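Local atomic coordinates of neurotoxin (Clostridium botulinum, PDB entry 3N7L), a protein that forms the receptor-binding domain of a botulinum neurotoxin and probably attaches the toxin to gangliosides on the nerve-cell surface. Residues Ser10-Lys15 against Asp207-Ala212; Ala26-Glu31 against Val56-Asn61. All blocks are in the same frame, centred on the assembly; numbering follows the deposited sequence.

Both contacts are antiparallel strand pairings in the N-terminal half of the receptor-binding domain, but they belong to two different sheets. Contact 1 (S10-K15 with D207-A212) lies in one sheet and contact 2 (A26-E31 with V56-N61) in the other, with centres about 11 Å apart. The evidence that the sheets pack here is direct: CD1 of L11 in contact 1 lies 3.9 Å from CG2 of V28 in contact 2, and CD2 of L11 lies 4.0 Å from CG2 of V58. The two branches of one leucine thus reach both strands of contact 2. Along the sequence, contact 2 falls wholly between the two segments of contact 1. Both are plain strand pairing and packing within the concanavalin-like half.

Contact 1 of 2, residues Ser10-Lys15 against Asp207-Ala212; sequences SLQNKK and DFYIFA
The hydroxyl of S10 and the ring of Y209 meet on one face of an antiparallel strand pair, with S10 OG 3.3 Å from Y209 CE2. S10 OG stands anti to its own backbone N (chi1 179°) and comes to the ring obliquely; its hydrogen-bond partner is T21 OG1. The Y209 ring, with CG beside the backbone N (chi1 -57°), swings back over D207, whose carbonyl O sits 3.6 Å above one ring face, toward the rim. The extended side chain of Q12 brings its amide to the edge of this ring, near the ring plane and close to both the phenol oxygen and the D207 carboxylate; amide and ring planes stand 65° apart. L11 and F208 point to the other face, where their CB atoms touch at 3.9 Å. Backbone bonding centres on this pair: L11 N donates to F208 O at 2.8 Å, whereas the return bond from F208 N to L11 O is weak, at 3.3 Å. Beyond the pair, the F208 ring meets F183 edge-to-face and also contacts F77. Strand 7-14 is flanked by strands 17-20 and 202-211, and strand 202-211 pairs in turn with strand 72-82.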
loop_
_atom_site.group_PDB
_atom_site.type_symbol
_atom_site.label_atom_id
_atom_site.label_comp_id
_atom_site.label_asym_id
_atom_site.label_seq_id
_atom_site.Cartn_x
_atom_site.Cartn_y
_atom_site.Cartn_z
ATOM N N SER A 10 1.848 19.973 11.836
ATOM C CA SER A 10 1.913 18.537 12.059
ATOM C C SER A 10 0.534 18.057 12.481
ATOM O O SER A 10 0.239 17.953 13.670
ATOM C CB SER A 10 2.942 18.229 13.152
ATOM O OG SER A 10 3.007 16.840 13.414
ATOM N N LEU A 11 -0.317 17.781 11.499
ATOM C CA LEU A 11 -1.674 17.327 11.774
ATOM C C LEU A 11 -1.679 15.859 12.170
ATOM O O LEU A 11 -1.438 14.981 11.340
ATOM C CB LEU A 11 -2.555 17.542 10.545
ATOM C CG LEU A 11 -4.023 17.122 10.646
ATOM C CD1 LEU A 11 -4.698 17.813 11.834
ATOM C CD2 LEU A 11 -4.720 17.475 9.341
ATOM N N GLN A 12 -1.952 15.602 13.445
ATOM C CA GLN A 12 -1.977 14.243 13.966
ATOM C C GLN A 12 -3.194 13.958 14.830
ATOM O O GLN A 12 -3.855 14.867 15.328
ATOM C CB GLN A 12 -0.713 13.968 14.780
ATOM C CG GLN A 12 0.503 13.675 13.934
ATOM C CD GLN A 12 1.736 13.419 14.766
ATOM O OE1 GLN A 12 2.662 12.733 14.329
ATOM N NE2 GLN A 12 1.767 13.981 15.967
ATOM N N ASN A 13 -3.477 12.673 14.996
ATOM C CA ASN A 13 -4.592 12.216 15.810
ATOM C C ASN A 13 -4.020 11.789 17.154
ATOM O O ASN A 13 -3.304 10.798 17.236
ATOM C CB ASN A 13 -5.270 11.029 15.122
ATOM C CG ASN A 13 -6.254 10.302 16.016
ATOM O OD1 ASN A 13 -6.742 9.236 15.653
ATOM N ND2 ASN A 13 -6.553 10.868 17.182
ATOM N N LYS A 14 -4.326 12.555 18.198
ATOM C CA LYS A 14 -3.853 12.256 19.547
ATOM C C LYS A 14 -5.027 12.234 20.521
ATOM O O LYS A 14 -5.825 13.172 20.564
ATOM C CB LYS A 14 -2.828 13.302 20.001
ATOM C CG LYS A 14 -1.384 12.823 19.982
ATOM C CD LYS A 14 -0.890 12.544 18.575
ATOM C CE LYS A 14 0.470 11.851 18.592
ATOM N NZ LYS A 14 1.504 12.653 19.305
ATOM N N LYS A 15 -5.128 11.160 21.300
ATOM C CA LYS A 15 -6.206 11.014 22.277
ATOM C C LYS A 15 -7.554 11.058 21.565
ATOM O O LYS A 15 -8.519 11.614 22.086
ATOM C CB LYS A 15 -6.163 12.147 23.309
ATOM C CG LYS A 15 -4.827 12.355 24.005
ATOM C CD LYS A 15 -4.913 13.566 24.937
ATOM C CE LYS A 15 -3.595 13.841 25.649
ATOM N NZ LYS A 15 -3.705 14.993 26.594
ATOM N N ASP A 207 -0.678 11.580 9.357
ATOM C CA ASP A 207 0.512 12.419 9.530
ATOM C C ASP A 207 0.766 13.456 8.431
ATOM O O ASP A 207 1.725 13.352 7.670
ATOM C CB ASP A 207 1.755 11.531 9.691
ATOM C CG ASP A 207 1.740 10.735 10.989
ATOM O OD1 ASP A 207 1.659 11.357 12.068
ATOM O OD2 ASP A 207 1.811 9.488 10.939
ATOM N N PHE A 208 -0.096 14.463 8.361
ATOM C CA PHE A 208 0.043 15.522 7.369
ATOM C C PHE A 208 0.990 16.581 7.939
ATOM O O PHE A 208 0.669 17.238 8.934
ATOM C CB PHE A 208 -1.319 16.154 7.079
ATOM C CG PHE A 208 -1.292 17.175 5.981
ATOM C CD1 PHE A 208 -1.495 16.797 4.656
ATOM C CD2 PHE A 208 -1.058 18.519 6.267
ATOM C CE1 PHE A 208 -1.466 17.740 3.631
ATOM C CE2 PHE A 208 -1.025 19.476 5.248
ATOM C CZ PHE A 208 -1.230 19.084 3.929
ATOM N N TYR A 209 2.149 16.740 7.307
ATOM C CA TYR A 209 3.151 17.704 7.758
ATOM C C TYR A 209 3.469 18.774 6.715
ATOM O O TYR A 209 3.290 18.566 5.517
ATOM C CB TYR A 209 4.473 16.996 8.070
ATOM C CG TYR A 209 4.443 15.889 9.098
ATOM C CD1 TYR A 209 5.556 15.060 9.262
ATOM C CD2 TYR A 209 3.341 15.678 9.925
ATOM C CE1 TYR A 209 5.576 14.049 10.218
ATOM C CE2 TYR A 209 3.351 14.663 10.895
ATOM C CZ TYR A 209 4.477 13.856 11.028
ATOM O OH TYR A 209 4.510 12.843 11.960
ATOM N N ILE A 210 3.952 19.919 7.186
ATOM C CA ILE A 210 4.387 20.997 6.306
ATOM C C ILE A 210 5.695 21.527 6.895
ATOM O O ILE A 210 5.775 21.822 8.093
ATOM C CB ILE A 210 3.355 22.142 6.195
ATOM C CG1 ILE A 210 2.104 21.647 5.458
ATOM C CG2 ILE A 210 3.966 23.310 5.417
ATOM C CD1 ILE A 210 1.050 22.708 5.229
ATOM N N PHE A 211 6.718 21.618 6.052
ATOM C CA PHE A 211 8.036 22.086 6.470
ATOM C C PHE A 211 8.384 23.408 5.791
ATOM O O PHE A 211 8.095 23.607 4.609
ATOM C CB PHE A 211 9.097 21.045 6.104
ATOM C CG PHE A 211 8.924 19.726 6.799
ATOM C CD1 PHE A 211 9.510 19.498 8.039
ATOM C CD2 PHE A 211 8.174 18.709 6.212
ATOM C CE1 PHE A 211 9.354 18.274 8.688
ATOM C CE2 PHE A 211 8.011 17.483 6.849
ATOM C CZ PHE A 211 8.602 17.264 8.090
ATOM N N ALA A 212 9.015 24.304 6.544
ATOM C CA ALA A 212 9.408 25.605 6.021
ATOM C C ALA A 212 10.732 25.503 5.278
ATOM O O ALA A 212 11.600 26.356 5.425
ATOM C CB ALA A 212 9.520 26.614 7.158
#

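Contact 2 of 2, residues Ala26-Glu31 against Val56-Asn61; sequences AEVRVE and VIVTQN
A26, just ahead of strand 27-31, directs its CB toward the other segment, 3.9 Å from V58 CG1 and against the start of the Q60 side chain. On the face that carries V28, V56 and V58, the valines interdigitate: V28 sits between the other two, its CG1 4.0 Å from V56 CG1 and its CG2 4.3 Å from V58 CG2. Each has CG1 anti to the backbone N (chi1 -175° for V28), which spreads the two methyls along the strand, so V28 offers one to each neighbour. This is a regular antiparallel ladder, with E27-T59 and R29-I57 as hydrogen-bonded pairs and V28-V58 and V30-V56 as non-hydrogen-bonded ones, at the border of the second sheet of the concanavalin-like, jelly-roll half of the domain. Its four bonds are short and nearly straight; I57 N to R29 O, at 2.7 Å, has an angle of 176° at the hydrogen. Between the bonded pairs, V58 CA approaches E27 O at 3.2 Å in a CA-H...O contact. On the opposite face I57 lies across from R29 and T59 across from E27, while I57 CD1 reaches to 4.2 Å from E31 OE1, the two side chains crossing at a slant. Within strand 27-31, R29 NE makes a salt bridge of 2.8 Å to E27 OE1. Beneath the valine face lie L9, L11 and L18, while strand 180-187 continues the sheet beyond V56-T59.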
loop_
_atom_site.group_PDB
_atom_site.type_symbol
_atom_site.label_atom_id
_atom_site.label_comp_id
_atom_site.label_asym_id
_atom_site.label_seq_id
_atom_site.Cartn_x
_atom_site.Cartn_y
_atom_site.Cartn_z
ATOM N N ALA A 26 -1.889 25.341 15.290
ATOM C CA ALA A 26 -2.841 25.684 14.249
ATOM C C ALA A 26 -4.189 25.208 14.789
ATOM O O ALA A 26 -4.239 24.317 15.638
ATOM C CB ALA A 26 -2.495 24.956 12.961
ATOM N N GLU A 27 -5.276 25.801 14.318
ATOM C CA GLU A 27 -6.599 25.404 14.783
ATOM C C GLU A 27 -7.176 24.315 13.885
ATOM O O GLU A 27 -7.202 24.460 12.665
ATOM C CB GLU A 27 -7.543 26.609 14.792
ATOM C CG GLU A 27 -8.965 26.264 15.216
ATOM C CD GLU A 27 -9.941 27.405 14.988
ATOM O OE1 GLU A 27 -11.145 27.218 15.272
ATOM O OE2 GLU A 27 -9.508 28.484 14.526
ATOM N N VAL A 28 -7.643 23.229 14.492
ATOM C CA VAL A 28 -8.217 22.133 13.719
ATOM C C VAL A 28 -9.699 21.928 14.044
ATOM O O VAL A 28 -10.061 21.663 15.188
ATOM C CB VAL A 28 -7.463 20.806 13.977
ATOM C CG1 VAL A 28 -8.006 19.716 13.061
ATOM C CG2 VAL A 28 -5.968 20.999 13.755
ATOM N N ARG A 29 -10.546 22.062 13.027
ATOM C CA ARG A 29 -11.987 21.880 13.176
ATOM C C ARG A 29 -12.429 20.675 12.357
ATOM O O ARG A 29 -12.123 20.577 11.168
ATOM C CB ARG A 29 -12.751 23.109 12.678
ATOM C CG ARG A 29 -12.640 24.344 13.549
ATOM C CD ARG A 29 -13.341 25.524 12.876
ATOM N NE ARG A 29 -13.390 26.717 13.720
ATOM C CZ ARG A 29 -14.102 26.812 14.842
ATOM N NH1 ARG A 29 -14.087 27.940 15.546
ATOM N NH2 ARG A 29 -14.829 25.784 15.261
ATOM N N VAL A 30 -13.150 19.761 12.990
ATOM C CA VAL A 30 -13.628 18.575 12.298
ATOM C C VAL A 30 -15.145 18.629 12.190
ATOM O O VAL A 30 -15.842 18.759 13.193
ATOM C CB VAL A 30 -13.203 17.294 13.042
ATOM C CG1 VAL A 30 -13.758 17.301 14.454
ATOM C CG2 VAL A 30 -13.685 16.074 12.286
ATOM N N GLU A 31 -15.653 18.538 10.968
ATOM C CA GLU A 31 -17.093 18.595 10.743
ATOM C C GLU A 31 -17.601 17.415 9.926
ATOM O O GLU A 31 -16.894 16.887 9.065
ATOM C CB GLU A 31 -17.462 19.889 10.015
ATOM C CG GLU A 31 -17.017 21.160 10.720
ATOM C CD GLU A 31 -17.386 22.418 9.949
ATOM O OE1 GLU A 31 -17.153 23.532 10.470
ATOM O OE2 GLU A 31 -17.908 22.290 8.820
ATOM N N VAL A 56 -12.281 18.493 7.327
ATOM C CA VAL A 56 -11.298 18.865 8.338
ATOM C C VAL A 56 -10.704 20.214 7.951
ATOM O O VAL A 56 -10.140 20.368 6.867
ATOM C CB VAL A 56 -10.163 17.815 8.455
ATOM C CG1 VAL A 56 -9.126 18.278 9.478
ATOM C CG2 VAL A 56 -10.742 16.468 8.878
ATOM N N ILE A 57 -10.841 21.193 8.836
ATOM C CA ILE A 57 -10.323 22.525 8.563
ATOM C C ILE A 57 -9.179 22.906 9.488
ATOM O O ILE A 57 -9.332 22.936 10.712
ATOM C CB ILE A 57 -11.430 23.583 8.695
ATOM C CG1 ILE A 57 -12.612 23.203 7.803
ATOM C CG2 ILE A 57 -10.888 24.950 8.294
ATOM C CD1 ILE A 57 -13.824 24.089 7.982
ATOM N N VAL A 58 -8.028 23.189 8.891
ATOM C CA VAL A 58 -6.855 23.585 9.649
ATOM C C VAL A 58 -6.552 25.051 9.357
ATOM O O VAL A 58 -6.318 25.432 8.208
ATOM C CB VAL A 58 -5.622 22.741 9.265
ATOM C CG1 VAL A 58 -4.410 23.191 10.071
ATOM C CG2 VAL A 58 -5.901 21.262 9.513
ATOM N N THR A 59 -6.575 25.871 10.400
ATOM C CA THR A 59 -6.289 27.295 10.260
ATOM C C THR A 59 -5.001 27.576 11.020
ATOM O O THR A 59 -4.961 27.489 12.250
ATOM C CB THR A 59 -7.416 28.152 10.849
ATOM O OG1 THR A 59 -8.657 27.787 10.236
ATOM C CG2 THR A 59 -7.151 29.635 10.597
ATOM N N GLN A 60 -3.944 27.903 10.290
ATOM C CA GLN A 60 -2.663 28.167 10.920
ATOM C C GLN A 60 -2.393 29.646 11.155
ATOM O O GLN A 60 -3.240 30.497 10.872
ATOM C CB GLN A 60 -1.544 27.534 10.087
ATOM C CG GLN A 60 -1.586 27.882 8.615
ATOM C CD GLN A 60 -1.126 26.729 7.736
ATOM O OE1 GLN A 60 -0.215 25.983 8.097
ATOM N NE2 GLN A 60 -1.747 26.588 6.570
ATOM N N ASN A 61 -1.214 29.937 11.693
ATOM C CA ASN A 61 -0.814 31.306 11.986
ATOM C C ASN A 61 -0.366 32.051 10.731
ATOM O O ASN A 61 0.604 31.665 10.077
ATOM C CB ASN A 61 0.311 31.306 13.021
ATOM C CG ASN A 61 0.768 32.703 13.382
ATOM O OD1 ASN A 61 1.307 33.429 12.544
ATOM N ND2 ASN A 61 0.552 33.092 14.633
#